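Local coordinates for protein tudor (Drosophila melanogaster, PDB 3NTK) that recognises methylated arginines of the Piwi protein Aubergine through an extended Tudor domain and is required for germ cell formation, at residues 1-9 with 17-25. Residues are numbered along the deposited sequence; the frame is centred on the assembly and turned at random.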
ATOM      1  N   ALA A   1      10.530 -12.710  18.472  1.00 49.90           N
ATOM      2  CA  ALA A   1      10.490 -11.227  18.313  1.00 49.20           C
ATOM      3  C   ALA A   1       9.056 -10.751  18.112  1.00 48.49           C
ATOM      4  O   ALA A   1       8.142 -11.562  17.946  1.00 49.27           O
ATOM      5  CB  ALA A   1      11.349 -10.809  17.130  1.00 49.59           C
ATOM      6  N   GLU A   2       8.865  -9.437  18.125  1.00 46.94           N
ATOM      7  CA  GLU A   2       7.539  -8.855  17.950  1.00 45.60           C
ATOM      8  C   GLU A   2       7.062  -8.944  16.501  1.00 43.28           C
ATOM      9  O   GLU A   2       7.532  -8.206  15.634  1.00 42.88           O
ATOM     10  CB  GLU A   2       7.546  -7.396  18.401  1.00 47.97           C
ATOM     11  CG  GLU A   2       6.201  -6.710  18.287  1.00 50.65           C
ATOM     12  CD  GLU A   2       6.201  -5.328  18.904  1.00 52.93           C
ATOM     13  OE1 GLU A   2       6.973  -4.462  18.435  1.00 53.37           O
ATOM     14  OE2 GLU A   2       5.427  -5.109  19.860  1.00 54.39           O
ATOM     15  N   LEU A   3       6.125  -9.853  16.251  1.00 39.90           N
ATOM     16  CA  LEU A   3       5.569 -10.058  14.919  1.00 37.64           C
ATOM     17  C   LEU A   3       4.200  -9.411  14.776  1.00 36.21           C
ATOM     18  O   LEU A   3       3.359  -9.516  15.669  1.00 36.90           O
ATOM     19  CB  LEU A   3       5.452 -11.556  14.623  1.00 37.70           C
ATOM     20  CG  LEU A   3       6.661 -12.267  14.009  1.00 37.80           C
ATOM     21  CD1 LEU A   3       7.939 -11.888  14.737  1.00 39.65           C
ATOM     22  CD2 LEU A   3       6.424 -13.769  14.061  1.00 39.40           C
ATOM     23  N   HIS A   4       3.983  -8.741  13.650  1.00 31.59           N
ATOM     24  CA  HIS A   4       2.702  -8.088  13.396  1.00 31.36           C
ATOM     25  C   HIS A   4       2.038  -8.709  12.179  1.00 28.57           C
ATOM     26  O   HIS A   4       2.675  -8.881  11.145  1.00 28.66           O
ATOM     27  CB  HIS A   4       2.882  -6.595  13.112  1.00 33.56           C
ATOM     28  CG  HIS A   4       3.637  -5.855  14.168  1.00 37.57           C
ATOM     29  ND1 HIS A   4       5.004  -5.678  14.119  1.00 40.13           N
ATOM     30  CD2 HIS A   4       3.216  -5.226  15.290  1.00 39.36           C
ATOM     31  CE1 HIS A   4       5.391  -4.969  15.164  1.00 39.34           C
ATOM     32  NE2 HIS A   4       4.326  -4.682  15.890  1.00 41.47           N
ATOM     33  N   ASN A   5       0.756  -9.035  12.301  1.00 26.79           N
ATOM     34  CA  ASN A   5       0.016  -9.604  11.183  1.00 26.50           C
ATOM     35  C   ASN A   5      -0.279  -8.518  10.164  1.00 27.29           C
ATOM     36  O   ASN A   5      -0.559  -7.372  10.529  1.00 27.02           O
ATOM     37  CB  ASN A   5      -1.309 -10.204  11.650  1.00 27.18           C
ATOM     38  CG  ASN A   5      -1.127 -11.507  12.398  1.00 28.73           C
ATOM     39  OD1 ASN A   5      -0.341 -12.362  11.985  1.00 27.53           O
ATOM     40  ND2 ASN A   5      -1.866 -11.675  13.492  1.00 28.64           N
ATOM     41  N   CYS A   6      -0.226  -8.891   8.892  1.00 25.28           N
ATOM     42  CA  CYS A   6      -0.504  -7.969   7.805  1.00 26.45           C
ATOM     43  C   CYS A   6      -0.863  -8.764   6.562  1.00 27.26           C
ATOM     44  O   CYS A   6      -0.780  -9.997   6.547  1.00 26.84           O
ATOM     45  CB  CYS A   6       0.725  -7.113   7.508  1.00 27.18           C
ATOM     46  SG  CYS A   6       2.137  -8.045   6.885  1.00 28.80           S
ATOM     47  N   VAL A   7      -1.279  -8.047   5.527  1.00 25.50           N
ATOM     48  CA  VAL A   7      -1.602  -8.659   4.254  1.00 27.12           C
ATOM     49  C   VAL A   7      -0.760  -7.869   3.268  1.00 26.21           C
ATOM     50  O   VAL A   7      -0.607  -6.658   3.422  1.00 24.95           O
ATOM     51  CB  VAL A   7      -3.104  -8.508   3.897  1.00 30.29           C
ATOM     52  CG1 VAL A   7      -3.356  -9.013   2.491  1.00 33.00           C
ATOM     53  CG2 VAL A   7      -3.961  -9.294   4.883  1.00 31.21           C
ATOM     54  N   VAL A   8      -0.184  -8.552   2.283  1.00 24.71           N
ATOM     55  CA  VAL A   8       0.625  -7.881   1.273  1.00 25.79           C
ATOM     56  C   VAL A   8      -0.338  -7.411   0.184  1.00 26.92           C
ATOM     57  O   VAL A   8      -1.064  -8.216  -0.394  1.00 28.29           O
ATOM     58  CB  VAL A   8       1.669  -8.846   0.668  1.00 24.27           C
ATOM     59  CG1 VAL A   8       2.467  -8.145  -0.423  1.00 24.83           C
ATOM     60  CG2 VAL A   8       2.603  -9.349   1.764  1.00 24.68           C
ATOM     61  N   VAL A   9      -0.354  -6.111  -0.091  1.00 26.38           N
ATOM     62  CA  VAL A   9      -1.264  -5.577  -1.099  1.00 25.80           C
ATOM     63  C   VAL A   9      -0.594  -5.260  -2.427  1.00 28.03           C
ATOM     64  O   VAL A   9      -1.267  -5.132  -3.454  1.00 28.51           O
ATOM     65  CB  VAL A   9      -1.987  -4.305  -0.586  1.00 25.15           C
ATOM     66  CG1 VAL A   9      -2.875  -4.663   0.597  1.00 24.44           C
ATOM     67  CG2 VAL A   9      -0.966  -3.235  -0.187  1.00 25.94           C
ATOM     68  N   PHE A  17       7.782  -3.621  -1.397  1.00 23.44           N
ATOM     69  CA  PHE A  17       6.414  -4.105  -1.375  1.00 22.65           C
ATOM     70  C   PHE A  17       5.590  -3.308  -0.366  1.00 21.48           C
ATOM     71  O   PHE A  17       6.137  -2.551   0.441  1.00 21.99           O
ATOM     72  CB  PHE A  17       6.353  -5.614  -1.082  1.00 23.15           C
ATOM     73  CG  PHE A  17       6.930  -6.025   0.243  1.00 22.63           C
ATOM     74  CD1 PHE A  17       8.300  -6.219   0.397  1.00 24.11           C
ATOM     75  CD2 PHE A  17       6.094  -6.275   1.329  1.00 23.25           C
ATOM     76  CE1 PHE A  17       8.828  -6.662   1.616  1.00 25.09           C
ATOM     77  CE2 PHE A  17       6.614  -6.716   2.549  1.00 24.87           C
ATOM     78  CZ  PHE A  17       7.981  -6.911   2.691  1.00 24.51           C
ATOM     79  N   TYR A  18       4.272  -3.447  -0.441  1.00 20.41           N
ATOM     80  CA  TYR A  18       3.374  -2.734   0.460  1.00 19.55           C
ATOM     81  C   TYR A  18       2.481  -3.687   1.238  1.00 20.99           C
ATOM     82  O   TYR A  18       2.030  -4.704   0.705  1.00 20.41           O
ATOM     83  CB  TYR A  18       2.482  -1.768  -0.323  1.00 19.99           C
ATOM     84  CG  TYR A  18       3.218  -0.585  -0.904  1.00 19.36           C
ATOM     85  CD1 TYR A  18       3.934  -0.696  -2.100  1.00 21.21           C
ATOM     86  CD2 TYR A  18       3.199   0.649  -0.252  1.00 22.04           C
ATOM     87  CE1 TYR A  18       4.613   0.405  -2.634  1.00 23.45           C
ATOM     88  CE2 TYR A  18       3.870   1.750  -0.774  1.00 21.83           C
ATOM     89  CZ  TYR A  18       4.574   1.623  -1.961  1.00 23.80           C
ATOM     90  OH  TYR A  18       5.236   2.724  -2.457  1.00 26.38           O
ATOM     91  N   VAL A  19       2.206  -3.332   2.488  1.00 21.29           N
ATOM     92  CA  VAL A  19       1.357  -4.143   3.342  1.00 22.20           C
ATOM     93  C   VAL A  19       0.313  -3.303   4.059  1.00 23.91           C
ATOM     94  O   VAL A  19       0.425  -2.078   4.146  1.00 23.90           O
ATOM     95  CB  VAL A  19       2.177  -4.878   4.422  1.00 20.02           C
ATOM     96  CG1 VAL A  19       3.278  -5.696   3.768  1.00 19.25           C
ATOM     97  CG2 VAL A  19       2.763  -3.879   5.418  1.00 20.70           C
ATOM     98  N   GLN A  20      -0.712  -3.981   4.554  1.00 23.12           N
ATOM     99  CA  GLN A  20      -1.763  -3.346   5.327  1.00 24.77           C
ATOM    100  C   GLN A  20      -1.738  -4.119   6.635  1.00 25.28           C
ATOM    101  O   GLN A  20      -2.030  -5.317   6.666  1.00 23.92           O
ATOM    102  CB  GLN A  20      -3.129  -3.485   4.642  1.00 24.45           C
ATOM    103  CG  GLN A  20      -3.376  -2.460   3.528  1.00 26.53           C
ATOM    104  CD  GLN A  20      -4.753  -2.589   2.883  1.00 27.87           C
ATOM    105  OE1 GLN A  20      -5.180  -1.718   2.119  1.00 28.74           O
ATOM    106  NE2 GLN A  20      -5.449  -3.681   3.178  1.00 25.38           N
ATOM    107  N   MET A  21      -1.351  -3.436   7.706  1.00 25.57           N
ATOM    108  CA  MET A  21      -1.268  -4.049   9.022  1.00 26.75           C
ATOM    109  C   MET A  21      -2.652  -4.362   9.574  1.00 28.19           C
ATOM    110  O   MET A  21      -3.587  -3.568   9.433  1.00 27.96           O
ATOM    111  CB  MET A  21      -0.539  -3.115   9.989  1.00 27.49           C
ATOM    112  CG  MET A  21       0.822  -2.643   9.499  1.00 30.09           C
ATOM    113  SD  MET A  21       2.000  -3.996   9.288  1.00 34.83           S
ATOM    114  CE  MET A  21       2.439  -4.279  10.944  1.00 36.05           C
ATOM    115  N   GLU A  22      -2.771  -5.521  10.210  1.00 28.26           N
ATOM    116  CA  GLU A  22      -4.028  -5.955  10.800  1.00 30.56           C
ATOM    117  C   GLU A  22      -4.530  -4.899  11.782  1.00 30.50           C
ATOM    118  O   GLU A  22      -5.730  -4.648  11.883  1.00 31.90           O
ATOM    119  CB  GLU A  22      -3.815  -7.287  11.525  1.00 32.41           C
ATOM    120  CG  GLU A  22      -5.067  -7.920  12.110  1.00 36.72           C
ATOM    121  CD  GLU A  22      -4.765  -9.240  12.802  1.00 38.63           C
ATOM    122  OE1 GLU A  22      -4.002  -9.235  13.792  1.00 40.52           O
ATOM    123  OE2 GLU A  22      -5.282 -10.284  12.350  1.00 42.39           O
ATOM    124  N   SER A  23      -3.603  -4.281  12.502  1.00 30.71           N
ATOM    125  CA  SER A  23      -3.956  -3.257  13.480  1.00 31.81           C
ATOM    126  C   SER A  23      -4.615  -2.023  12.852  1.00 31.84           C
ATOM    127  O   SER A  23      -5.412  -1.348  13.501  1.00 32.76           O
ATOM    128  CB  SER A  23      -2.711  -2.829  14.264  1.00 32.44           C
ATOM    129  OG  SER A  23      -1.760  -2.192  13.424  1.00 33.92           O
ATOM    130  N   ASP A  24      -4.286  -1.724  11.597  1.00 30.23           N
ATOM    131  CA  ASP A  24      -4.862  -0.558  10.923  1.00 29.81           C
ATOM    132  C   ASP A  24      -6.159  -0.844  10.166  1.00 29.88           C
ATOM    133  O   ASP A  24      -6.798   0.083   9.658  1.00 27.87           O
ATOM    134  CB  ASP A  24      -3.858   0.051   9.933  1.00 29.95           C
ATOM    135  CG  ASP A  24      -2.641   0.649  10.613  1.00 34.06           C
ATOM    136  OD1 ASP A  24      -2.728   0.988  11.812  1.00 34.08           O
ATOM    137  OD2 ASP A  24      -1.599   0.798   9.931  1.00 33.12           O
ATOM    138  N   VAL A  25      -6.553  -2.112  10.083  1.00 29.55           N
ATOM    139  CA  VAL A  25      -7.767  -2.471   9.353  1.00 31.73           C
ATOM    140  C   VAL A  25      -9.015  -1.721   9.820  1.00 32.23           C
ATOM    141  O   VAL A  25      -9.758  -1.186   8.999  1.00 32.67           O
ATOM    142  CB  VAL A  25      -8.018  -4.001   9.403  1.00 34.34           C
ATOM    143  CG1 VAL A  25      -9.364  -4.337   8.770  1.00 34.94           C
ATOM    144  CG2 VAL A  25      -6.903  -4.726   8.662  1.00 34.56           C
TER
HETATM  145  O   HOH W   1      -0.893  -5.776  12.748  1.00 30.86           O
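Val7 and Gln20 face each other as an antiparallel hydrogen-bonded pair: Gln20 N reaches Val7 O at 2.9 Å, and Val7 N returns a bond to Gln20 O. On one side of this pair Val9 N donates to Tyr18 O; on the other, Glu22 N meets Asn5 O at 2.9 Å, almost straight at the hydrogen (174°) but from above the carbonyl plane. A water donates a second bond to Asn5 O and accepts one from Ser23 N, linking Asn5 to the turn that follows strand 17-21. The Asn5 and Glu22 side chains run alongside each other. Asn5 ND2 lies 3.3 Å from Glu22 OE1, a long bond in the plane of the amide but above that of the carboxylate, the two planes being 79° apart. Asn5 OD1 is held by Gln139, so both ends of the amide are engaged; an alanine here would probably leave the Glu22 carboxylate and the Gln139 amide without their shared partner, and the carboxylate freer to turn. On the buried face, the Met21 chain folds back at the CG-SD bond and the one before it, so that SD packs on Cys6 CB at 3.8 Å and CE lies near the His4 side chain. Further along, Cys6 SG touches Val19 CB at 4.0 Å and Val8 meets Val19 and Phe17. On the reverse face Val9 CG1 abuts the Gln20 side chain at about a right angle. The strand directions, 144° apart, describe a twisted beta hairpin, flanked by strands 137-145 and 109-113 in the OB-fold (staphylococcal-nuclease-like) part of the protein's last extended Tudor domain.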